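Local coordinates for protein putative alpha-galactosidase/melibiase (Bacteroides fragilis, PDB 4OGZ) that probably hydrolyses terminal, non-reducing alpha-D-galactose residues from alpha-D-galactosides, as a family 27 glycosidase built on a TIM barrel, at residues Y184-D189 with K218-N223; F251-W256 with K266-H271; W212-L217 with R247-S252; N105-F110 with P318-V323. All blocks are in the same frame, centred on the assembly; numbering follows the deposited sequence.

Contact 1: residues Y184-D189 with K218-N223; sequences YSDAAD and KYDYCN
Tyr184 to Asp186 pair in parallel with Lys218 to Asp220, as neighbouring strands of the TIM barrel joined by the beta-alpha-beta crossover through helix 202-211. The backbone bonds are Ser185 N to Lys218 O (3.0 Å), Asp220 N to Ser185 O (2.9 Å) and, just past the first strand, Ala187 N to Asp220 O (2.9 Å).

Among the polar side chains, the Tyr184 OH donates to Asp220 OD2 (2.9 Å) on its anti side, somewhat out of the carboxylate plane, with the ring almost perpendicular (88°) to the carboxylate. The other oxygen, Asp220 OD1, takes the backbone N of Tyr221 (2.9 Å), again on the anti side and similarly tilted. Asp186 OD2 receives a weak bond from Cys222 N, and Cys222 is itself tied to Cys192 by a disulfide.

Apolar contacts are few. The Lys218 chain, extended toward Asp142, lays its CD against Tyr184 CD2 (3.9 Å), at the ring edge. On the other face of the sheet Ala187 CB meets Tyr219 CE2 (3.5 Å).

With a hydrogen bond to each oxygen, the Asp220 carboxylate is restrained in rotation at the C-terminal end of its strand, the end at which TIM barrels carry their active sites.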
# COMPACT_ATOMS: atom_id res chain seq x y z
N TYR A 184 -13.10 -1.10 8.24
CA TYR A 184 -13.62 -2.18 7.44
C TYR A 184 -15.10 -2.37 7.64
O TYR A 184 -15.63 -2.25 8.75
CB TYR A 184 -12.86 -3.44 7.81
CG TYR A 184 -13.46 -4.74 7.31
CD1 TYR A 184 -14.52 -5.32 7.97
CD2 TYR A 184 -12.95 -5.38 6.19
CE1 TYR A 184 -15.07 -6.52 7.55
CE2 TYR A 184 -13.49 -6.56 5.73
CZ TYR A 184 -14.53 -7.16 6.44
OH TYR A 184 -15.09 -8.34 6.03
N SER A 185 -15.80 -2.64 6.55
CA SER A 185 -17.19 -3.08 6.64
C SER A 185 -17.45 -4.01 5.46
O SER A 185 -16.51 -4.47 4.80
CB SER A 185 -18.11 -1.88 6.65
OG SER A 185 -19.41 -2.24 7.06
N ASP A 186 -18.72 -4.28 5.20
CA ASP A 186 -19.13 -5.31 4.24
C ASP A 186 -20.44 -4.89 3.65
O ASP A 186 -21.30 -4.36 4.36
CB ASP A 186 -19.23 -6.66 4.96
CG ASP A 186 -19.41 -7.85 4.02
OD1 ASP A 186 -20.44 -7.96 3.35
OD2 ASP A 186 -18.52 -8.72 4.00
N ALA A 187 -20.62 -5.13 2.36
CA ALA A 187 -21.86 -4.75 1.65
C ALA A 187 -22.99 -5.79 1.83
O ALA A 187 -23.58 -6.29 0.87
CB ALA A 187 -21.55 -4.52 0.17
N ALA A 188 -23.28 -6.07 3.10
CA ALA A 188 -24.31 -6.97 3.51
C ALA A 188 -24.70 -6.59 4.92
O ALA A 188 -24.19 -5.62 5.50
CB ALA A 188 -23.81 -8.41 3.45
N ASP A 189 -25.60 -7.40 5.50
CA ASP A 189 -25.93 -7.28 6.91
C ASP A 189 -24.77 -7.74 7.80
O ASP A 189 -24.61 -7.23 8.88
CB ASP A 189 -27.22 -8.06 7.23
CG ASP A 189 -27.12 -9.54 6.87
OD1 ASP A 189 -26.36 -9.94 5.94
OD2 ASP A 189 -27.81 -10.32 7.54
N LYS A 218 -12.16 -0.33 3.65
CA LYS A 218 -12.13 -1.57 2.93
C LYS A 218 -13.55 -2.09 3.00
O LYS A 218 -14.15 -2.15 4.09
CB LYS A 218 -11.10 -2.51 3.58
CG LYS A 218 -10.97 -3.88 2.94
CD LYS A 218 -9.99 -4.75 3.69
CE LYS A 218 -10.11 -6.21 3.26
NZ LYS A 218 -9.10 -7.11 3.94
N TYR A 219 -14.12 -2.43 1.85
CA TYR A 219 -15.54 -2.79 1.78
C TYR A 219 -15.68 -4.21 1.18
O TYR A 219 -15.52 -4.45 -0.01
CB TYR A 219 -16.31 -1.72 1.02
CG TYR A 219 -17.81 -1.63 1.30
CD1 TYR A 219 -18.30 -1.63 2.59
CD2 TYR A 219 -18.72 -1.48 0.26
CE1 TYR A 219 -19.64 -1.49 2.84
CE2 TYR A 219 -20.07 -1.32 0.49
CZ TYR A 219 -20.55 -1.33 1.79
OH TYR A 219 -21.90 -1.19 2.02
N ASP A 220 -15.94 -5.18 2.07
CA ASP A 220 -15.96 -6.60 1.69
C ASP A 220 -17.33 -7.00 1.12
O ASP A 220 -18.28 -6.24 1.16
CB ASP A 220 -15.62 -7.47 2.91
CG ASP A 220 -14.78 -8.67 2.56
OD1 ASP A 220 -14.81 -9.15 1.40
OD2 ASP A 220 -14.08 -9.14 3.48
N TYR A 221 -17.41 -8.20 0.57
CA TYR A 221 -18.60 -8.64 -0.16
C TYR A 221 -19.16 -9.99 0.35
O TYR A 221 -19.94 -10.63 -0.36
CB TYR A 221 -18.30 -8.67 -1.70
CG TYR A 221 -19.55 -8.53 -2.52
CD1 TYR A 221 -20.33 -7.39 -2.44
CD2 TYR A 221 -20.01 -9.55 -3.35
CE1 TYR A 221 -21.51 -7.25 -3.15
CE2 TYR A 221 -21.20 -9.42 -4.06
CZ TYR A 221 -21.92 -8.23 -3.96
OH TYR A 221 -23.11 -8.03 -4.63
N CYS A 222 -18.76 -10.44 1.53
CA CYS A 222 -19.39 -11.65 2.09
C CYS A 222 -20.85 -11.46 2.24
O CYS A 222 -21.31 -10.34 2.50
CB CYS A 222 -18.83 -12.01 3.45
SG CYS A 222 -17.27 -12.84 3.21
N ASN A 223 -21.58 -12.56 2.08
CA ASN A 223 -23.03 -12.61 2.32
C ASN A 223 -23.85 -11.74 1.37
O ASN A 223 -25.04 -11.54 1.63
CB ASN A 223 -23.37 -12.19 3.78
CG ASN A 223 -22.63 -13.03 4.77
OD1 ASN A 223 -22.79 -14.21 4.76
ND2 ASN A 223 -21.80 -12.43 5.61

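Contact 2: residues F251-W256 with K266-H271; sequences FSICEW and KKVGGH
Phe251 and His271 are joined by two hydrogen bonds that form a short ring. The backbone N of Phe251 gives its hydrogen to His271 ND1 (3.0 Å, N-H...N 164°) at the ring edge, lying only 5° out of the imidazole plane. In return His271 N donates to Phe251 O (3.0 Å), with the donor in the carbonyl plane. The imidazole reaches the strand because CG of His271 sits beside its own backbone N (chi1 -53°), which turns ND1 to meet the N-H of Phe251 edge-on, beside the carbonyl that His271 N binds.

Carbonyl oxygens supply a second kind of contact. Gly269 O approaches Phe251 CD2 (3.5 Å) at the edge of the phenyl ring, and the same oxygen stands above one face of the imidazole, offset toward its rim. Gly269 has a positive phi, as suits a glycine in the turn that leads to strand 272-274.

The apolar part is small. Ile253 CD1 touches Val268 CG2 (3.7 Å) and lies 4.0 Å from the CA of Gly270, where the missing side chain lets the isoleucine settle against the backbone. Ile253 CG1 covers the centre of one Phe251 ring face, and helix 228-244 packs on the phenyl through Tyr235 and Leu242.

Because ND1 acts as acceptor, the imidazole is probably neutral with its proton on NE2, which makes a weak bond with Tyr24 of the N-terminal Ig-like domain; His271 thereby links the loop before strand 272-274 both to strand 250-254 and to that domain.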
# COMPACT_ATOMS: atom_id res chain seq x y z
N PHE A 251 -11.47 4.43 -0.86
CA PHE A 251 -12.47 3.37 -1.00
C PHE A 251 -11.78 2.13 -1.58
O PHE A 251 -11.42 2.11 -2.75
CB PHE A 251 -13.60 3.88 -1.88
CG PHE A 251 -14.81 2.98 -1.94
CD1 PHE A 251 -15.13 2.13 -0.91
CD2 PHE A 251 -15.67 3.07 -3.01
CE1 PHE A 251 -16.28 1.37 -0.97
CE2 PHE A 251 -16.83 2.32 -3.07
CZ PHE A 251 -17.13 1.46 -2.06
N SER A 252 -11.54 1.14 -0.71
CA SER A 252 -10.90 -0.12 -1.09
C SER A 252 -12.01 -1.12 -1.29
O SER A 252 -12.74 -1.47 -0.34
CB SER A 252 -9.90 -0.58 -0.02
OG SER A 252 -9.61 -2.00 0.02
N ILE A 253 -12.12 -1.59 -2.52
CA ILE A 253 -13.14 -2.51 -2.94
C ILE A 253 -12.61 -3.94 -2.80
O ILE A 253 -11.50 -4.25 -3.21
CB ILE A 253 -13.56 -2.18 -4.36
CG1 ILE A 253 -14.23 -0.76 -4.34
CG2 ILE A 253 -14.50 -3.22 -4.96
CD1 ILE A 253 -14.99 -0.42 -5.59
N CYS A 254 -13.42 -4.79 -2.21
CA CYS A 254 -12.98 -6.13 -1.85
C CYS A 254 -14.10 -7.13 -2.15
O CYS A 254 -14.91 -7.50 -1.25
CB CYS A 254 -12.54 -6.15 -0.39
SG CYS A 254 -11.90 -7.79 0.08
N GLU A 255 -14.15 -7.57 -3.41
CA GLU A 255 -15.05 -8.64 -3.82
C GLU A 255 -14.26 -9.75 -4.56
O GLU A 255 -14.79 -10.47 -5.40
CB GLU A 255 -16.25 -8.11 -4.60
CG GLU A 255 -15.93 -7.27 -5.83
CD GLU A 255 -15.33 -8.08 -6.97
OE1 GLU A 255 -16.09 -8.76 -7.70
OE2 GLU A 255 -14.10 -8.03 -7.07
N TRP A 256 -12.98 -9.85 -4.20
CA TRP A 256 -12.08 -10.96 -4.55
C TRP A 256 -11.87 -11.11 -6.08
O TRP A 256 -11.43 -12.13 -6.57
CB TRP A 256 -12.56 -12.26 -3.90
CG TRP A 256 -13.23 -12.02 -2.57
CD1 TRP A 256 -12.65 -11.54 -1.43
CD2 TRP A 256 -14.63 -12.22 -2.25
NE1 TRP A 256 -13.61 -11.44 -0.42
CE2 TRP A 256 -14.82 -11.82 -0.91
CE3 TRP A 256 -15.74 -12.67 -2.98
CZ2 TRP A 256 -16.06 -11.88 -0.28
CZ3 TRP A 256 -16.97 -12.72 -2.38
CH2 TRP A 256 -17.12 -12.35 -1.02
N LYS A 266 -13.36 2.05 -10.59
CA LYS A 266 -13.13 3.46 -10.67
C LYS A 266 -14.50 4.14 -10.89
O LYS A 266 -14.78 5.19 -10.30
CB LYS A 266 -12.11 3.78 -11.80
CG LYS A 266 -11.47 5.19 -11.79
CD LYS A 266 -9.97 5.17 -12.17
CE LYS A 266 -9.29 6.55 -12.17
NZ LYS A 266 -7.80 6.48 -11.96
N LYS A 267 -15.37 3.53 -11.70
CA LYS A 267 -16.67 4.14 -11.99
C LYS A 267 -17.56 4.28 -10.75
O LYS A 267 -18.35 5.20 -10.71
CB LYS A 267 -17.43 3.39 -13.09
CG LYS A 267 -16.74 3.48 -14.43
CD LYS A 267 -17.42 2.64 -15.52
CE LYS A 267 -16.56 2.62 -16.78
NZ LYS A 267 -17.14 1.77 -17.86
N VAL A 268 -17.43 3.41 -9.75
CA VAL A 268 -18.25 3.53 -8.55
C VAL A 268 -17.50 4.25 -7.40
O VAL A 268 -17.94 4.21 -6.28
CB VAL A 268 -18.78 2.14 -8.05
CG1 VAL A 268 -19.60 1.46 -9.12
CG2 VAL A 268 -17.66 1.22 -7.60
N GLY A 269 -16.36 4.86 -7.71
CA GLY A 269 -15.58 5.64 -6.77
C GLY A 269 -14.50 4.91 -5.99
O GLY A 269 -14.01 5.42 -5.00
N GLY A 270 -14.12 3.71 -6.42
CA GLY A 270 -13.02 3.00 -5.80
C GLY A 270 -11.66 3.53 -6.21
O GLY A 270 -11.46 3.91 -7.36
N HIS A 271 -10.70 3.46 -5.29
CA HIS A 271 -9.31 3.82 -5.54
C HIS A 271 -8.40 2.59 -5.60
O HIS A 271 -7.25 2.68 -6.01
CB HIS A 271 -8.83 4.76 -4.45
CG HIS A 271 -9.72 5.94 -4.27
ND1 HIS A 271 -10.68 6.01 -3.28
CD2 HIS A 271 -9.83 7.09 -4.98
CE1 HIS A 271 -11.34 7.15 -3.39
NE2 HIS A 271 -10.85 7.82 -4.42

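Contact 3: residues W212-L217 with R247-S252; sequences WGVDLL and RSIVFS. With PGE (triethylene glycol), chain E.
Leu216 and Leu217 run parallel to Val250 and Phe251, the segments diverging by 25° end to end, with backbone bonds Val250 N to Asp215 O (2.9 Å), Leu217 N to Val250 O (2.7 Å) and Ser252 N to Leu217 O (2.7 Å). This is the N-terminal end of two adjacent barrel strands, connected by helix 228-244 in a beta-alpha-beta crossover.

On the face that looks toward Tyr138, Leu216 CD1 presses on Val250 CG1 at 3.5 Å, tighter than usual for two carbons. On the other face Leu217 and Phe251 pack against Met238 of helix 228-244, and Ile249 CG2 fits beside the Leu216 backbone.

Ahead of the strands in the chain, the long side chain of Arg247 folds back over the segment 212-217, bent at its third torsion (chi3 90°). Its NE donates to Val214 O (2.9 Å) from above the carbonyl plane, and NH2 makes a salt bridge to the syn side of Asp215 OD1 (2.8 Å), tilted out of both group planes. One face of the guanidinium lies on Gly213 CA, the glycine of the Schellman motif that ends helix 202-211. A triethylene glycol, probably from the crystallisation liquor, accepts from Arg247 NH1 through its O3 (3.2 Å). A water joins Asp215 OD1 to Ser248 O.

The other carboxylate oxygen, Asp215 OD2, is held by His175 NE2 and Leu181 N. With both oxygens engaged, the aspartate is set in orientation and gives the arginine a charge partner; the pair joins the approaches to strands 216-220 and 250-254, and Arg247 also covers the glycine that ends helix 202-211.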
# COMPACT_ATOMS: atom_id res chain seq x y z
N TRP A 212 -15.42 9.97 12.98
CA TRP A 212 -14.32 9.36 13.71
C TRP A 212 -12.94 9.67 13.10
O TRP A 212 -11.93 9.30 13.68
CB TRP A 212 -14.45 7.83 13.82
CG TRP A 212 -15.73 7.35 14.38
CD1 TRP A 212 -16.56 8.03 15.27
CD2 TRP A 212 -16.32 6.08 14.20
NE1 TRP A 212 -17.63 7.24 15.62
CE2 TRP A 212 -17.54 6.07 14.92
CE3 TRP A 212 -15.99 4.97 13.42
CZ2 TRP A 212 -18.39 4.97 14.90
CZ3 TRP A 212 -16.83 3.93 13.39
CH2 TRP A 212 -18.01 3.91 14.13
N GLY A 213 -12.88 10.35 11.95
CA GLY A 213 -11.59 10.66 11.32
C GLY A 213 -11.00 9.56 10.47
O GLY A 213 -9.80 9.55 10.20
N VAL A 214 -11.85 8.61 10.06
CA VAL A 214 -11.44 7.53 9.15
C VAL A 214 -10.92 8.09 7.82
O VAL A 214 -11.53 9.00 7.24
CB VAL A 214 -12.62 6.55 8.93
CG1 VAL A 214 -12.39 5.64 7.76
CG2 VAL A 214 -12.83 5.72 10.19
N ASP A 215 -9.84 7.49 7.33
CA ASP A 215 -9.24 7.89 6.09
C ASP A 215 -9.37 6.85 4.97
O ASP A 215 -9.11 7.17 3.79
CB ASP A 215 -7.75 8.14 6.35
CG ASP A 215 -7.54 9.20 7.39
OD1 ASP A 215 -8.08 10.34 7.21
OD2 ASP A 215 -6.85 8.91 8.39
N LEU A 216 -9.73 5.63 5.32
CA LEU A 216 -9.84 4.55 4.34
C LEU A 216 -10.90 3.51 4.78
O LEU A 216 -10.98 3.17 5.97
CB LEU A 216 -8.50 3.87 4.17
CG LEU A 216 -8.45 2.69 3.20
CD1 LEU A 216 -7.08 2.64 2.53
CD2 LEU A 216 -8.72 1.34 3.87
N LEU A 217 -11.72 3.07 3.81
CA LEU A 217 -12.66 2.00 4.02
C LEU A 217 -12.40 0.84 3.07
O LEU A 217 -12.46 0.99 1.86
CB LEU A 217 -14.10 2.47 3.85
CG LEU A 217 -15.15 1.36 4.00
CD1 LEU A 217 -15.25 0.87 5.43
CD2 LEU A 217 -16.51 1.84 3.54
N ARG A 247 -14.76 14.48 4.21
CA ARG A 247 -13.40 13.96 4.17
C ARG A 247 -13.04 13.29 2.88
O ARG A 247 -13.88 12.74 2.20
CB ARG A 247 -13.17 12.86 5.23
CG ARG A 247 -13.16 13.30 6.62
CD ARG A 247 -12.93 12.11 7.55
NE ARG A 247 -11.52 11.80 7.86
CZ ARG A 247 -10.69 12.60 8.53
NH1 ARG A 247 -11.07 13.84 8.91
NH2 ARG A 247 -9.44 12.19 8.76
N SER A 248 -11.75 13.24 2.62
CA SER A 248 -11.20 12.38 1.58
C SER A 248 -11.02 10.96 2.15
O SER A 248 -10.05 10.70 2.85
CB SER A 248 -9.86 12.95 1.10
OG SER A 248 -10.10 14.17 0.41
N ILE A 249 -11.96 10.06 1.87
CA ILE A 249 -11.85 8.66 2.31
C ILE A 249 -11.56 7.75 1.15
O ILE A 249 -12.29 7.73 0.13
CB ILE A 249 -13.10 8.18 3.03
CG1 ILE A 249 -13.38 9.07 4.25
CG2 ILE A 249 -12.93 6.76 3.52
CD1 ILE A 249 -14.75 8.87 4.87
N VAL A 250 -10.47 7.00 1.29
CA VAL A 250 -10.08 6.00 0.31
C VAL A 250 -11.08 4.86 0.33
O VAL A 250 -11.48 4.34 1.40
CB VAL A 250 -8.64 5.47 0.58
CG1 VAL A 250 -8.30 4.27 -0.29
CG2 VAL A 250 -7.62 6.58 0.38
N PHE A 251 -11.47 4.43 -0.86
CA PHE A 251 -12.47 3.37 -1.00
C PHE A 251 -11.78 2.13 -1.58
O PHE A 251 -11.42 2.11 -2.75
CB PHE A 251 -13.60 3.88 -1.88
CG PHE A 251 -14.81 2.98 -1.94
CD1 PHE A 251 -15.13 2.13 -0.91
CD2 PHE A 251 -15.67 3.07 -3.01
CE1 PHE A 251 -16.28 1.37 -0.97
CE2 PHE A 251 -16.83 2.32 -3.07
CZ PHE A 251 -17.13 1.46 -2.06
N SER A 252 -11.54 1.14 -0.71
CA SER A 252 -10.90 -0.12 -1.09
C SER A 252 -12.01 -1.12 -1.29
O SER A 252 -12.74 -1.47 -0.34
CB SER A 252 -9.90 -0.58 -0.02
OG SER A 252 -9.61 -2.00 0.02
C1 PGE E . -6.23 14.30 8.15
O1 PGE E . -6.37 13.13 7.30
C2 PGE E . -7.44 14.51 8.98
O2 PGE E . -7.26 15.61 9.84
C3 PGE E . -7.53 15.37 11.22
C4 PGE E . -8.99 15.09 11.48
O4 PGE E . -12.63 18.03 12.04
C6 PGE E . -11.78 17.41 11.06
C5 PGE E . -10.61 16.75 11.76
O3 PGE E . -9.82 16.02 10.81
O HOH W 1 -9.04 11.78 5.40

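Contact 4: residues N105-F110 with P318-V323; sequences NSWNTF and PDMLVV
Met320, modelled as selenomethionine, places its selenium over one face of the Asn105 carboxamide, with SE 3.3 Å from CG and the same distance from OD1. The chain then bends at its third torsion (chi3 -61°), carrying CE away from the amide to 4.0 Å from Trp107 CD1 and 3.9 Å from Asn108 OD1. The other end of the Asn108 amide meets the start of the same side chain, ND2 standing 3.2 Å from Met320 CB. That nitrogen also makes a long, weak hydrogen bond to Leu321 O (3.5 Å), and Val322 CG1 lies alongside it.

The second shell fixes these groups. Asn105 OD1 accepts from Trp107 N (2.7 Å), a capping bond at the turn into helix 107-110, while ND2 binds Asp142 OD1, so both ends of the amide beneath the selenium are held. On the opposing loop, Met320 N donates to Asp319 OD1 (2.7 Å), which it meets from above the carboxylate plane, and Asp319 OD2 takes Ile279 N. Further out, Val322 N is bonded to His347 NE2 of helix 341-353 and Asn108 O to Ser329 OG. Backbone bonds from Asn105 to Cys360 and from Leu321 to Leu359 attach both segments to strand 358-360.

The contact thus joins the end of strand 102-105 and the short helix after it to the loop that follows strand 315-317, at the C-terminal end of the barrel. It is mainly packing of the selenomethionine chain on a flat amide, probably dispersive, with little direct hydrogen bonding; the positioning comes chiefly from the bonds each segment makes elsewhere.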
# COMPACT_ATOMS: atom_id res chain seq x y z
N ASN A 105 -2.11 -3.72 7.88
CA ASN A 105 -3.48 -4.12 8.10
C ASN A 105 -3.46 -5.21 9.21
O ASN A 105 -2.57 -6.07 9.25
CB ASN A 105 -4.16 -4.54 6.79
CG ASN A 105 -5.56 -5.09 6.99
OD1 ASN A 105 -5.71 -6.13 7.62
ND2 ASN A 105 -6.59 -4.43 6.42
N SER A 106 -4.44 -5.13 10.10
CA SER A 106 -4.54 -6.01 11.27
C SER A 106 -4.90 -7.48 10.98
O SER A 106 -4.77 -8.33 11.88
CB SER A 106 -5.59 -5.44 12.19
OG SER A 106 -6.87 -5.58 11.60
N TRP A 107 -5.32 -7.81 9.76
CA TRP A 107 -5.92 -9.10 9.48
C TRP A 107 -4.93 -10.27 9.49
O TRP A 107 -5.18 -11.26 10.20
CB TRP A 107 -6.66 -9.13 8.13
CG TRP A 107 -7.31 -10.47 7.92
CD1 TRP A 107 -6.98 -11.42 6.97
CD2 TRP A 107 -8.34 -11.05 8.73
NE1 TRP A 107 -7.76 -12.54 7.13
CE2 TRP A 107 -8.60 -12.34 8.20
CE3 TRP A 107 -9.07 -10.61 9.85
CZ2 TRP A 107 -9.57 -13.19 8.76
CZ3 TRP A 107 -10.04 -11.46 10.39
CH2 TRP A 107 -10.28 -12.74 9.86
N ASN A 108 -3.87 -10.18 8.69
CA ASN A 108 -3.05 -11.39 8.34
C ASN A 108 -2.30 -12.02 9.52
O ASN A 108 -1.94 -13.19 9.46
CB ASN A 108 -2.05 -11.08 7.20
CG ASN A 108 -2.71 -11.12 5.82
OD1 ASN A 108 -3.76 -11.73 5.65
ND2 ASN A 108 -2.04 -10.52 4.81
N THR A 109 -2.07 -11.24 10.57
CA THR A 109 -1.42 -11.74 11.78
C THR A 109 -2.42 -11.88 12.96
O THR A 109 -2.39 -12.88 13.65
CB THR A 109 -0.23 -10.84 12.18
OG1 THR A 109 0.81 -10.97 11.19
CG2 THR A 109 0.33 -11.22 13.56
N PHE A 110 -3.32 -10.91 13.12
CA PHE A 110 -4.09 -10.75 14.36
C PHE A 110 -5.55 -11.19 14.26
O PHE A 110 -6.15 -11.56 15.28
CB PHE A 110 -3.99 -9.31 14.86
CG PHE A 110 -2.58 -8.90 15.21
CD1 PHE A 110 -2.07 -9.17 16.48
CD2 PHE A 110 -1.74 -8.33 14.26
CE1 PHE A 110 -0.77 -8.84 16.80
CE2 PHE A 110 -0.43 -8.00 14.58
CZ PHE A 110 0.05 -8.26 15.85
N PRO A 318 -3.42 -6.81 -5.11
CA PRO A 318 -3.14 -8.27 -5.04
C PRO A 318 -3.11 -8.81 -3.62
O PRO A 318 -2.59 -9.90 -3.40
CB PRO A 318 -1.75 -8.40 -5.70
CG PRO A 318 -1.10 -7.09 -5.39
CD PRO A 318 -2.20 -6.06 -5.46
N ASP A 319 -3.68 -8.02 -2.71
CA ASP A 319 -3.87 -8.31 -1.32
C ASP A 319 -2.64 -7.98 -0.47
O ASP A 319 -1.56 -7.65 -0.98
CB ASP A 319 -4.30 -9.78 -1.10
CG ASP A 319 -5.19 -9.95 0.13
OD1 ASP A 319 -5.41 -8.94 0.86
OD2 ASP A 319 -5.70 -11.09 0.36
N MSE A 320 -2.84 -8.11 0.83
CA MSE A 320 -1.88 -7.70 1.86
C MSE A 320 -0.60 -8.51 1.80
O MSE A 320 -0.60 -9.69 1.44
CB MSE A 320 -2.62 -7.79 3.20
CG MSE A 320 -3.80 -6.76 3.30
SE MSE A 320 -5.20 -7.28 4.61
CE MSE A 320 -5.89 -8.99 3.93
N LEU A 321 0.51 -7.86 2.14
CA LEU A 321 1.82 -8.52 2.22
C LEU A 321 1.85 -9.56 3.32
O LEU A 321 1.24 -9.38 4.37
CB LEU A 321 2.92 -7.53 2.48
CG LEU A 321 3.10 -6.46 1.40
CD1 LEU A 321 4.04 -5.38 1.90
CD2 LEU A 321 3.64 -7.11 0.14
N VAL A 322 2.55 -10.66 3.05
CA VAL A 322 2.73 -11.75 4.01
C VAL A 322 4.20 -11.89 4.42
O VAL A 322 4.56 -12.80 5.19
CB VAL A 322 2.16 -13.09 3.48
CG1 VAL A 322 0.64 -13.01 3.38
CG2 VAL A 322 2.80 -13.50 2.16
N VAL A 323 5.02 -10.95 3.96
CA VAL A 323 6.41 -10.78 4.38
C VAL A 323 6.48 -10.80 5.90
O VAL A 323 5.77 -10.04 6.56
CB VAL A 323 6.99 -9.42 3.89
CG1 VAL A 323 8.42 -9.20 4.37
CG2 VAL A 323 6.94 -9.32 2.37

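How the contacts relate
All four contacts are largely buried in the TIM-barrel domain, though contact 1 runs out to exposed residues at its loop ends. Contacts 1 and 3 both use strand 216-220, at its C-terminal and N-terminal ends, and contacts 2 and 3 share Phe251 and Ser252 on strand 250-254. Contact 1 touches contact 2 through Tyr219 N and Ser252 O, 2.8 Å apart and probably hydrogen-bonded. Regular parallel ladders dominate contacts 1 and 3, whereas contact 2 pairs a backbone bond with one to an imidazole and contact 4 relies on side-chain packing. Contact 4 encloses the others along the chain and meets contact 1 where Lys218 NZ packs on Met320 CE (3.7 Å); Asp142 binds both Lys218 and Asn105.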